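Local coordinates for protein 3'-5' exonuclease crn-4 (Caenorhabditis elegans, PDB 5DK5) that degrades RNA and DNA from the 3' end as a metal-dependent DEDDh-type exonuclease that takes part in apoptotic DNA degradation, at residues I173-T184 with D194-M205. Residues are numbered along the deposited sequence; the frame is centred on the assembly and turned at random.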
loop_
_atom_site.group_PDB
_atom_site.type_symbol
_atom_site.label_atom_id
_atom_site.label_comp_id
_atom_site.label_asym_id
_atom_site.label_seq_id
_atom_site.Cartn_x
_atom_site.Cartn_y
_atom_site.Cartn_z
ATOM N N ILE B 173 2.693 6.522 -25.827
ATOM C CA ILE B 173 4.085 6.697 -26.228
ATOM C C ILE B 173 4.501 5.594 -27.194
ATOM O O ILE B 173 5.213 5.844 -28.166
ATOM C CB ILE B 173 5.032 6.699 -25.011
ATOM C CG1 ILE B 173 4.777 7.937 -24.149
ATOM C CG2 ILE B 173 6.498 6.668 -25.460
ATOM C CD1 ILE B 173 5.483 7.918 -22.805
ATOM N N GLY B 174 4.055 4.373 -26.916
ATOM C CA GLY B 174 4.373 3.233 -27.756
ATOM C C GLY B 174 3.814 3.371 -29.159
ATOM O O GLY B 174 4.482 3.033 -30.136
ATOM N N LYS B 175 2.583 3.864 -29.259
ATOM C CA LYS B 175 1.940 4.073 -30.553
ATOM C C LYS B 175 2.646 5.161 -31.350
ATOM O O LYS B 175 2.912 4.998 -32.541
ATOM C CB LYS B 175 0.467 4.440 -30.366
ATOM C CG LYS B 175 -0.431 3.258 -30.052
ATOM C CD LYS B 175 -1.853 3.705 -29.762
ATOM C CE LYS B 175 -2.750 2.524 -29.432
ATOM N NZ LYS B 175 -4.147 2.950 -29.150
ATOM N N MET B 176 2.946 6.271 -30.685
ATOM C CA MET B 176 3.590 7.404 -31.335
ATOM C C MET B 176 4.990 7.045 -31.823
ATOM O O MET B 176 5.395 7.456 -32.909
ATOM C CB MET B 176 3.647 8.597 -30.379
ATOM C CG MET B 176 2.286 9.221 -30.121
ATOM S SD MET B 176 2.336 10.719 -29.116
ATOM C CE MET B 176 2.819 10.053 -27.526
ATOM N N ASN B 177 5.726 6.274 -31.031
ATOM C CA ASN B 177 7.055 5.830 -31.437
ATOM C C ASN B 177 6.991 4.869 -32.621
ATOM O O ASN B 177 7.875 4.867 -33.478
ATOM C CB ASN B 177 7.784 5.159 -30.269
ATOM C CG ASN B 177 8.558 6.146 -29.408
ATOM O OD1 ASN B 177 8.901 7.243 -29.845
ATOM N ND2 ASN B 177 8.850 5.745 -28.176
ATOM N N GLU B 178 5.944 4.052 -32.667
ATOM C CA GLU B 178 5.778 3.087 -33.748
ATOM C C GLU B 178 5.358 3.783 -35.039
ATOM O O GLU B 178 5.736 3.363 -36.133
ATOM C CB GLU B 178 4.748 2.024 -33.366
ATOM C CG GLU B 178 4.614 0.894 -34.382
ATOM C CD GLU B 178 3.635 -0.176 -33.938
ATOM O OE1 GLU B 178 2.985 0.009 -32.887
ATOM O OE2 GLU B 178 3.517 -1.204 -34.638
ATOM N N TYR B 179 4.577 4.850 -34.906
ATOM C CA TYR B 179 4.072 5.579 -36.065
ATOM C C TYR B 179 5.201 6.278 -36.815
ATOM O O TYR B 179 5.290 6.192 -38.040
ATOM C CB TYR B 179 3.021 6.603 -35.633
ATOM C CG TYR B 179 2.367 7.331 -36.784
ATOM C CD1 TYR B 179 1.222 6.829 -37.386
ATOM C CD2 TYR B 179 2.892 8.523 -37.266
ATOM C CE1 TYR B 179 0.618 7.493 -38.438
ATOM C CE2 TYR B 179 2.295 9.193 -38.318
ATOM C CZ TYR B 179 1.158 8.673 -38.900
ATOM O OH TYR B 179 0.561 9.335 -39.946
ATOM N N TYR B 180 6.057 6.971 -36.070
ATOM C CA TYR B 180 7.177 7.702 -36.654
ATOM C C TYR B 180 8.434 6.837 -36.722
ATOM O O TYR B 180 9.510 7.321 -37.074
ATOM C CB TYR B 180 7.454 8.976 -35.851
ATOM C CG TYR B 180 6.308 9.964 -35.870
ATOM C CD1 TYR B 180 6.188 10.899 -36.887
ATOM C CD2 TYR B 180 5.343 9.957 -34.872
ATOM C CE1 TYR B 180 5.140 11.802 -36.909
ATOM C CE2 TYR B 180 4.294 10.854 -34.885
ATOM C CZ TYR B 180 4.196 11.774 -35.905
ATOM O OH TYR B 180 3.150 12.668 -35.921
ATOM N N ASP B 181 8.286 5.556 -36.393
ATOM C CA ASP B 181 9.399 4.611 -36.409
ATOM C C ASP B 181 10.567 5.135 -35.577
ATOM O O ASP B 181 11.698 5.227 -36.059
ATOM C CB ASP B 181 9.850 4.337 -37.849
ATOM C CG ASP B 181 10.676 3.067 -37.974
ATOM O OD1 ASP B 181 11.229 2.602 -36.955
ATOM O OD2 ASP B 181 10.769 2.528 -39.098
ATOM N N LEU B 182 10.278 5.485 -34.326
ATOM C CA LEU B 182 11.295 5.971 -33.404
ATOM C C LEU B 182 11.713 4.857 -32.447
ATOM O O LEU B 182 10.858 4.158 -31.906
ATOM C CB LEU B 182 10.773 7.172 -32.614
ATOM C CG LEU B 182 10.467 8.437 -33.420
ATOM C CD1 LEU B 182 9.786 9.468 -32.538
ATOM C CD2 LEU B 182 11.735 9.014 -34.031
ATOM N N PRO B 183 13.029 4.683 -32.236
ATOM C CA PRO B 183 13.467 3.664 -31.274
ATOM C C PRO B 183 13.064 4.019 -29.849
ATOM O O PRO B 183 13.319 5.137 -29.401
ATOM C CB PRO B 183 14.990 3.662 -31.431
ATOM C CG PRO B 183 15.318 5.009 -31.961
ATOM C CD PRO B 183 14.170 5.391 -32.841
ATOM N N THR B 184 12.439 3.076 -29.150
ATOM C CA THR B 184 11.998 3.308 -27.781
ATOM C C THR B 184 13.185 3.624 -26.878
ATOM O O THR B 184 14.095 2.810 -26.717
ATOM C CB THR B 184 11.236 2.089 -27.219
ATOM O OG1 THR B 184 10.015 1.913 -27.947
ATOM C CG2 THR B 184 10.909 2.273 -25.735
ATOM N N ASP B 194 10.198 8.372 -20.032
ATOM C CA ASP B 194 8.956 8.827 -20.646
ATOM C C ASP B 194 9.127 10.249 -21.165
ATOM O O ASP B 194 8.716 10.564 -22.279
ATOM C CB ASP B 194 7.798 8.762 -19.649
ATOM C CG ASP B 194 7.427 7.340 -19.276
ATOM O OD1 ASP B 194 8.210 6.419 -19.586
ATOM O OD2 ASP B 194 6.353 7.144 -18.669
ATOM N N CYS B 195 9.743 11.098 -20.348
ATOM C CA CYS B 195 10.002 12.482 -20.729
ATOM C C CYS B 195 10.824 12.556 -22.012
ATOM O O CYS B 195 10.503 13.322 -22.920
ATOM C CB CYS B 195 10.732 13.217 -19.604
ATOM S SG CYS B 195 9.689 13.654 -18.201
ATOM N N LEU B 196 11.881 11.754 -22.080
ATOM C CA LEU B 196 12.762 11.747 -23.241
ATOM C C LEU B 196 12.038 11.242 -24.485
ATOM O O LEU B 196 12.219 11.783 -25.575
ATOM C CB LEU B 196 13.997 10.888 -22.962
ATOM C CG LEU B 196 14.956 11.419 -21.892
ATOM C CD1 LEU B 196 16.030 10.389 -21.578
ATOM C CD2 LEU B 196 15.590 12.736 -22.316
ATOM N N ASN B 197 11.221 10.207 -24.322
ATOM C CA ASN B 197 10.454 9.665 -25.438
ATOM C C ASN B 197 9.441 10.675 -25.963
ATOM O O ASN B 197 9.320 10.872 -27.171
ATOM C CB ASN B 197 9.738 8.377 -25.027
ATOM C CG ASN B 197 10.639 7.162 -25.102
ATOM O OD1 ASN B 197 11.028 6.732 -26.190
ATOM N ND2 ASN B 197 10.971 6.594 -23.947
ATOM N N ILE B 198 8.719 11.316 -25.050
ATOM C CA ILE B 198 7.731 12.320 -25.425
ATOM C C ILE B 198 8.412 13.502 -26.108
ATOM O O ILE B 198 7.894 14.050 -27.082
ATOM C CB ILE B 198 6.935 12.813 -24.198
ATOM C CG1 ILE B 198 6.061 11.685 -23.648
ATOM C CG2 ILE B 198 6.054 14.009 -24.563
ATOM C CD1 ILE B 198 5.470 11.966 -22.276
ATOM N N ALA B 199 9.574 13.889 -25.590
ATOM C CA ALA B 199 10.329 15.006 -26.147
ATOM C C ALA B 199 10.779 14.710 -27.574
ATOM O O ALA B 199 10.667 15.560 -28.456
ATOM C CB ALA B 199 11.528 15.320 -25.270
ATOM N N THR B 200 11.288 13.502 -27.793
ATOM C CA THR B 200 11.749 13.099 -29.117
ATOM C C THR B 200 10.572 13.006 -30.084
ATOM O O THR B 200 10.679 13.404 -31.244
ATOM C CB THR B 200 12.484 11.750 -29.068
ATOM O OG1 THR B 200 13.546 11.819 -28.109
ATOM C CG2 THR B 200 13.062 11.394 -30.431
ATOM N N ILE B 201 9.454 12.477 -29.599
ATOM C CA ILE B 201 8.228 12.429 -30.385
ATOM C C ILE B 201 7.788 13.846 -30.733
ATOM O O ILE B 201 7.484 14.145 -31.887
ATOM C CB ILE B 201 7.097 11.701 -29.629
ATOM C CG1 ILE B 201 7.417 10.211 -29.504
ATOM C CG2 ILE B 201 5.756 11.866 -30.349
ATOM C CD1 ILE B 201 6.615 9.502 -28.431
ATOM N N LEU B 202 7.759 14.709 -29.721
ATOM C CA LEU B 202 7.379 16.106 -29.901
ATOM C C LEU B 202 8.234 16.770 -30.972
ATOM O O LEU B 202 7.723 17.477 -31.837
ATOM C CB LEU B 202 7.510 16.865 -28.577
ATOM C CG LEU B 202 7.337 18.385 -28.620
ATOM C CD1 LEU B 202 5.937 18.762 -29.069
ATOM C CD2 LEU B 202 7.644 18.986 -27.261
ATOM N N GLN B 203 9.540 16.528 -30.910
ATOM C CA GLN B 203 10.480 17.099 -31.866
ATOM C C GLN B 203 10.201 16.597 -33.277
ATOM O O GLN B 203 10.055 17.384 -34.211
ATOM C CB GLN B 203 11.917 16.757 -31.463
ATOM C CG GLN B 203 12.985 17.397 -32.336
ATOM C CD GLN B 203 14.388 17.093 -31.849
ATOM O OE1 GLN B 203 14.723 15.943 -31.561
ATOM N NE2 GLN B 203 15.216 18.126 -31.746
ATOM N N ARG B 204 10.129 15.277 -33.421
ATOM C CA ARG B 204 9.880 14.656 -34.717
ATOM C C ARG B 204 8.557 15.122 -35.309
ATOM O O ARG B 204 8.434 15.283 -36.522
ATOM C CB ARG B 204 9.887 13.129 -34.588
ATOM C CG ARG B 204 9.490 12.376 -35.857
ATOM C CD ARG B 204 10.432 12.659 -37.017
ATOM N NE ARG B 204 11.756 12.081 -36.802
ATOM C CZ ARG B 204 12.095 10.832 -37.108
ATOM N NH1 ARG B 204 11.211 10.001 -37.651
ATOM N NH2 ARG B 204 13.327 10.407 -36.869
ATOM N N MET B 205 7.569 15.337 -34.448
ATOM C CA MET B 205 6.245 15.732 -34.904
ATOM C C MET B 205 6.262 17.087 -35.608
ATOM O O MET B 205 5.695 17.223 -36.691
ATOM C CB MET B 205 5.260 15.759 -33.734
ATOM C CG MET B 205 4.688 14.391 -33.401
ATOM S SD MET B 205 3.589 14.388 -31.972
ATOM C CE MET B 205 2.263 15.447 -32.545
HETATM O O HOH W 1 11.407 8.492 -28.812
#
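Asn-177 and Asn-197 join the two helices through one direct hydrogen bond, Asn-177 ND2 to Asn-197 OD1 at 3.1 Å. The N-H...O angle of 152° is moderately bent, and ND2 lies above the acceptor's carbonyl plane, the two amides being turned 64° apart. A water donates to both OD1 atoms, closing a small polar ring. The CG1-CD1 branch of Ile-201 lies against the Asn-177 amide, CG1 3.3 Å from its OD1, and CD1 is 3.7 Å from Met-176 CB. Ile-173 is a knob among Asp-194, Asn-197, Ile-198 and Ile-201. With CG1 anti to its carbonyl carbon (chi1 -67°), its two branches divide, CG2 meeting Asn-197 CB at 3.7 Å and CD1 meeting Ile-198 CG1 at 3.9 Å.

At the other end, Leu-182 CD2 lies over a guanidinium face of Arg-204, 3.5 Å from NH2, and Met-205 CG lies 3.4 Å from Tyr-180 OH, a buried hydroxyl with no partner in the model. Helix 172-179 ends in a Schellman motif with Asp-181 at C-prime, closed by Leu-182 N to Asn-177 O and a weak Asp-181 N to Glu-178 O bond; Leu-182 then points toward helix 191-207. Asn-197 ND2 donates to Ile-185 O, consistent with OD1 being turned to Asn-177. Replacing Asn-177 by an alanine removes the amide, and Asn-197 OD1 would probably lose its direct donor and the water one acceptor.

The amide pair thus gives an apolar interface a directional polar link, while Ile-173 packs on Asp-194, a magnesium ligand of the DEDDh site.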